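Local coordinates for methanol--corrinoid protein co-methyltransferase (PDB 2I2X) that catalyses the transfer of the methyl group of methanol to the cob(I)amide carried by its partner corrinoid protein MtaC, a step in methanogenesis, at residues L191-M196 against S254-E259; D217-Q222 against A248-R253. All blocks are in the same frame, centred on the assembly; numbering follows the deposited sequence.

Overall arrangement
Both contacts lie along helix 240-259, in the helical layer around the TIM barrel of MtaB. Their centres are about 9 Å apart. Interaction 2 uses residues 248-253 of that helix, and interaction 1 uses the next residues, 254-259. Along the chain, interaction 2 is nested inside the loop closed by interaction 1. Strand 213-216 comes between helix 181-210 and the 217-222 segment. Interaction 1 joins the two long helices, 181-210 and 240-259. Interaction 2 ties helix 240-259 to the zinc-binding segment after the strand. The two contacts meet through M196, so the helix pair packs against the salt-bridged residues beside the zinc ligand C220.

Interaction 1: residues L191-M196 against S254-E259; sequences LGSIDM and SLVAYE
M196 and S193 meet V256 and A257 where two long helices of the TIM barrel, 181-210 and 240-259, run side by side. The short segments are nearly parallel, with a signed crossing angle of -24° and an axis distance of 8.5 Å. This is close packing for two helices. M196 and V256 face each other, and their CA atoms are 6.0 Å apart.

The two methyls of V256 do separate jobs. CG1 lies against the base of the methionine, 3.6 Å from M196 CB. It also sits over the helix backbone, 3.8 Å from S193 O. CG2 reaches the other way along the helix, and S193 OG is 3.9 Å from it. The hydroxyl merely packs against this methyl; its hydrogen bond goes to G189 O, one turn back in its own helix.

Helix 181-210 leads into strand 213-216 of the barrel. The chain then passes through helix 220-230 before it reaches helix 240-259, so the pair does not follow a simple alternation of one strand and one helix.

The methionine spans the rest of the gap. Its chain folds at chi2 (-73°) and again at chi3 (-66°), which carries the methyl round to the neighbouring helix. There M196 CE sits 3.6 Å from A257 CB and lies 3.9 Å from S254 O. A257 also packs on W200, one turn further along helix 181-210. S254 turns its CB away from the contact, and its hydroxyl is hydrogen-bonded to E272. Every touching residue is buried. On another side, I389 and R392 of helix 389-409 cover S193 and V256 respectively.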
loop_
_atom_site.group_PDB
_atom_site.type_symbol
_atom_site.label_atom_id
_atom_site.label_comp_id
_atom_site.label_asym_id
_atom_site.label_seq_id
_atom_site.Cartn_x
_atom_site.Cartn_y
_atom_site.Cartn_z
ATOM N N LEU A 191 24.368 5.864 -27.230
ATOM C CA LEU A 191 25.279 5.527 -26.163
ATOM C C LEU A 191 24.686 4.365 -25.397
ATOM O O LEU A 191 25.355 3.330 -25.226
ATOM C CB LEU A 191 25.539 6.706 -25.257
ATOM C CG LEU A 191 26.095 7.992 -25.864
ATOM C CD1 LEU A 191 26.286 9.021 -24.749
ATOM C CD2 LEU A 191 27.417 7.773 -26.637
ATOM N N GLY A 192 23.417 4.498 -24.993
ATOM C CA GLY A 192 22.714 3.427 -24.287
ATOM C C GLY A 192 22.868 2.071 -24.946
ATOM O O GLY A 192 23.217 1.092 -24.298
ATOM N N SER A 193 22.589 2.001 -26.239
ATOM C CA SER A 193 22.657 0.728 -26.958
ATOM C C SER A 193 24.077 0.107 -26.961
ATOM O O SER A 193 24.248 -1.115 -26.821
ATOM C CB SER A 193 22.139 0.926 -28.387
ATOM O OG SER A 193 20.712 1.136 -28.424
ATOM N N ILE A 194 25.092 0.953 -27.096
ATOM C CA ILE A 194 26.467 0.475 -27.136
ATOM C C ILE A 194 26.837 -0.163 -25.765
ATOM O O ILE A 194 27.404 -1.256 -25.707
ATOM C CB ILE A 194 27.460 1.641 -27.578
ATOM C CG1 ILE A 194 27.288 1.995 -29.053
ATOM C CG2 ILE A 194 28.901 1.302 -27.315
ATOM C CD1 ILE A 194 27.536 3.460 -29.335
ATOM N N ASP A 195 26.490 0.506 -24.668
ATOM C CA ASP A 195 26.834 -0.017 -23.343
ATOM C C ASP A 195 26.037 -1.287 -23.055
ATOM O O ASP A 195 26.572 -2.238 -22.472
ATOM C CB ASP A 195 26.621 1.031 -22.243
ATOM C CG ASP A 195 27.044 0.537 -20.867
ATOM O OD1 ASP A 195 28.268 0.388 -20.591
ATOM O OD2 ASP A 195 26.121 0.308 -20.045
ATOM N N MET A 196 24.781 -1.310 -23.515
ATOM C CA MET A 196 23.914 -2.443 -23.294
ATOM C C MET A 196 24.522 -3.694 -23.902
ATOM O O MET A 196 24.500 -4.758 -23.290
ATOM C CB MET A 196 22.540 -2.198 -23.902
ATOM C CG MET A 196 21.656 -1.270 -23.128
ATOM S SD MET A 196 21.010 -2.005 -21.626
ATOM C CE MET A 196 19.940 -3.290 -22.263
ATOM N N SER A 254 16.604 -0.900 -24.859
ATOM C CA SER A 254 16.399 -2.022 -23.945
ATOM C C SER A 254 16.350 -3.342 -24.708
ATOM O O SER A 254 16.744 -4.378 -24.183
ATOM C CB SER A 254 15.152 -1.819 -23.082
ATOM O OG SER A 254 15.334 -0.708 -22.195
ATOM N N LEU A 255 15.911 -3.289 -25.960
ATOM C CA LEU A 255 15.916 -4.460 -26.819
ATOM C C LEU A 255 17.287 -5.156 -26.915
ATOM O O LEU A 255 17.352 -6.365 -27.122
ATOM C CB LEU A 255 15.403 -4.082 -28.206
ATOM C CG LEU A 255 15.430 -5.169 -29.285
ATOM C CD1 LEU A 255 14.453 -6.279 -28.983
ATOM C CD2 LEU A 255 15.152 -4.603 -30.672
ATOM N N VAL A 256 18.372 -4.393 -26.752
ATOM C CA VAL A 256 19.738 -4.907 -26.898
ATOM C C VAL A 256 20.063 -6.077 -25.954
ATOM O O VAL A 256 20.712 -7.052 -26.365
ATOM C CB VAL A 256 20.836 -3.765 -26.774
ATOM C CG1 VAL A 256 22.222 -4.339 -26.755
ATOM C CG2 VAL A 256 20.717 -2.748 -27.902
ATOM N N ALA A 257 19.616 -5.982 -24.701
ATOM C CA ALA A 257 19.783 -7.062 -23.735
ATOM C C ALA A 257 19.412 -8.434 -24.334
ATOM O O ALA A 257 20.137 -9.429 -24.164
ATOM C CB ALA A 257 18.958 -6.768 -22.499
ATOM N N TYR A 258 18.296 -8.463 -25.056
ATOM C CA TYR A 258 17.745 -9.707 -25.606
ATOM C C TYR A 258 18.548 -10.131 -26.840
ATOM O O TYR A 258 18.922 -11.305 -26.992
ATOM C CB TYR A 258 16.218 -9.548 -25.844
ATOM C CG TYR A 258 15.595 -9.032 -24.554
ATOM C CD1 TYR A 258 15.380 -9.891 -23.451
ATOM C CD2 TYR A 258 15.371 -7.671 -24.378
ATOM C CE1 TYR A 258 14.907 -9.395 -22.237
ATOM C CE2 TYR A 258 14.912 -7.179 -23.188
ATOM C CZ TYR A 258 14.673 -8.035 -22.120
ATOM O OH TYR A 258 14.200 -7.486 -20.941
ATOM N N GLU A 259 18.860 -9.150 -27.688
ATOM C CA GLU A 259 19.751 -9.366 -28.824
ATOM C C GLU A 259 21.032 -10.000 -28.329
ATOM O O GLU A 259 21.565 -10.892 -28.964
ATOM C CB GLU A 259 20.008 -8.041 -29.554
ATOM C CG GLU A 259 18.820 -7.671 -30.420
ATOM C CD GLU A 259 18.861 -6.283 -31.012
ATOM O OE1 GLU A 259 19.575 -5.398 -30.477
ATOM O OE2 GLU A 259 18.139 -6.071 -32.019
#

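Interaction 2: residues D217-Q222 against A248-R253. With ZN (zinc ion), chain Q.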
loop_
_atom_site.group_PDB
_atom_site.type_symbol
_atom_site.label_atom_id
_atom_site.label_comp_id
_atom_site.label_asym_id
_atom_site.label_seq_id
_atom_site.Cartn_x
_atom_site.Cartn_y
_atom_site.Cartn_z
ATOM N N ASP A 217 17.105 -5.784 -18.654
ATOM C CA ASP A 217 17.501 -4.450 -18.148
ATOM C C ASP A 217 16.266 -3.533 -18.196
ATOM O O ASP A 217 15.146 -4.011 -18.361
ATOM C CB ASP A 217 18.571 -3.898 -19.110
ATOM C CG ASP A 217 19.532 -2.919 -18.460
ATOM O OD1 ASP A 217 19.106 -1.878 -17.924
ATOM O OD2 ASP A 217 20.748 -3.173 -18.538
ATOM N N THR A 218 16.468 -2.226 -18.090
ATOM C CA THR A 218 15.373 -1.233 -18.085
ATOM C C THR A 218 16.007 0.072 -18.330
ATOM O O THR A 218 17.013 0.406 -17.677
ATOM C CB THR A 218 14.914 -0.855 -16.654
ATOM O OG1 THR A 218 14.651 -1.998 -15.891
ATOM C CG2 THR A 218 13.717 -0.007 -16.665
ATOM N N ASP A 219 15.339 0.880 -19.135
ATOM C CA ASP A 219 15.792 2.237 -19.270
ATOM C C ASP A 219 15.445 3.188 -18.136
ATOM O O ASP A 219 15.255 4.394 -18.391
ATOM C CB ASP A 219 15.350 2.847 -20.563
ATOM C CG ASP A 219 16.306 3.902 -21.026
ATOM O OD1 ASP A 219 17.542 3.675 -20.893
ATOM O OD2 ASP A 219 15.828 4.955 -21.500
ATOM N N CYS A 220 15.376 2.669 -16.908
ATOM C CA CYS A 220 14.997 3.461 -15.739
ATOM C C CYS A 220 15.768 4.768 -15.606
ATOM O O CYS A 220 15.192 5.820 -15.341
ATOM C CB CYS A 220 15.227 2.675 -14.468
ATOM S SG CYS A 220 14.099 3.246 -13.119
ATOM N N ALA A 221 17.080 4.681 -15.819
ATOM C CA ALA A 221 17.986 5.800 -15.618
ATOM C C ALA A 221 17.739 6.939 -16.603
ATOM O O ALA A 221 18.223 8.045 -16.385
ATOM C CB ALA A 221 19.440 5.328 -15.654
ATOM N N GLN A 222 16.966 6.686 -17.655
ATOM C CA GLN A 222 16.704 7.704 -18.686
ATOM C C GLN A 222 15.208 7.864 -18.891
ATOM O O GLN A 222 14.645 8.818 -18.389
ATOM C CB GLN A 222 17.426 7.391 -20.029
ATOM C CG GLN A 222 18.982 7.338 -19.944
ATOM C CD GLN A 222 19.623 6.616 -21.142
ATOM O OE1 GLN A 222 19.117 5.600 -21.613
ATOM N NE2 GLN A 222 20.731 7.150 -21.629
ATOM N N ALA A 248 9.751 5.949 -26.355
ATOM C CA ALA A 248 9.843 5.280 -27.632
ATOM C C ALA A 248 11.291 4.898 -27.974
ATOM O O ALA A 248 11.556 3.783 -28.396
ATOM C CB ALA A 248 9.230 6.157 -28.717
ATOM N N ILE A 249 12.226 5.819 -27.754
ATOM C CA ILE A 249 13.671 5.587 -27.997
ATOM C C ILE A 249 14.261 4.522 -27.066
ATOM O O ILE A 249 15.259 3.851 -27.424
ATOM C CB ILE A 249 14.467 6.934 -27.847
ATOM C CG1 ILE A 249 13.773 8.023 -28.692
ATOM C CG2 ILE A 249 15.949 6.754 -28.176
ATOM C CD1 ILE A 249 14.536 9.366 -28.878
ATOM N N SER A 250 13.652 4.361 -25.878
ATOM C CA SER A 250 14.205 3.445 -24.870
ATOM C C SER A 250 13.962 2.037 -25.325
ATOM O O SER A 250 14.727 1.128 -24.992
ATOM C CB SER A 250 13.578 3.659 -23.494
ATOM O OG SER A 250 12.213 3.241 -23.474
ATOM N N ALA A 251 12.896 1.858 -26.102
ATOM C CA ALA A 251 12.530 0.523 -26.593
ATOM C C ALA A 251 13.688 -0.210 -27.324
ATOM O O ALA A 251 14.057 -1.309 -26.914
ATOM C CB ALA A 251 11.265 0.583 -27.451
ATOM N N PRO A 252 14.257 0.382 -28.403
ATOM C CA PRO A 252 15.432 -0.309 -29.025
ATOM C C PRO A 252 16.698 -0.321 -28.168
ATOM O O PRO A 252 17.513 -1.233 -28.297
ATOM C CB PRO A 252 15.663 0.444 -30.343
ATOM C CG PRO A 252 14.984 1.772 -30.153
ATOM C CD PRO A 252 13.867 1.606 -29.131
ATOM N N ARG A 253 16.876 0.662 -27.294
ATOM C CA ARG A 253 17.954 0.554 -26.318
ATOM C C ARG A 253 17.792 -0.713 -25.451
ATOM O O ARG A 253 18.724 -1.521 -25.349
ATOM C CB ARG A 253 18.058 1.807 -25.445
ATOM C CG ARG A 253 19.046 1.672 -24.228
ATOM C CD ARG A 253 18.338 1.073 -22.983
ATOM N NE ARG A 253 19.118 1.181 -21.752
ATOM C CZ ARG A 253 18.898 0.459 -20.650
ATOM N NH1 ARG A 253 17.939 -0.451 -20.637
ATOM N NH2 ARG A 253 19.669 0.629 -19.568
HETATM ZN ZN ZN Q . 14.062 1.285 -12.068
#
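R253 reaches from helix 240-259 into the turn that carries the zinc ligand C220. Its CB points toward that turn. CG stands anti to the backbone N (chi1 171°), and a bend at chi2 then steers the chain along D219. CD is 3.4 Å from D219 OD1, and NE is 3.1 Å from the same oxygen. That oxygen lies over one face of the guanidinium, so the salt bridge is one of charge alone and no N-H points at it. Over the opposite face, M196 SD rests 3.4 Å from R253 CZ. NH1 packs against the T218 backbone, 3.1 Å from T218 C. At the tip, R253 NH2 salt-bridges D217 OD1 with a hydrogen bond of 3.1 Å, and NH1 adds a weak one. D217, D219 and R253 make a buried salt-bridge network. The carboxylate and guanidinium planes are 90° apart, and NH2 meets OD1 from above the carboxylate plane. D217 OD1 also accepts from T218 N at 2.7 Å. D217 OD2 is held by W200 and S165.

D219 packs its OD2 3.3 Å from S250 CB, and A223 N hydrogen-bonds that oxygen. Next to it, C220 SG binds the zinc ion at 2.2 Å, with E164 and C269. The arginine thus links helix 240-259 to the turn between strand 213-216 and helix 220-230, with helix 181-210 alongside.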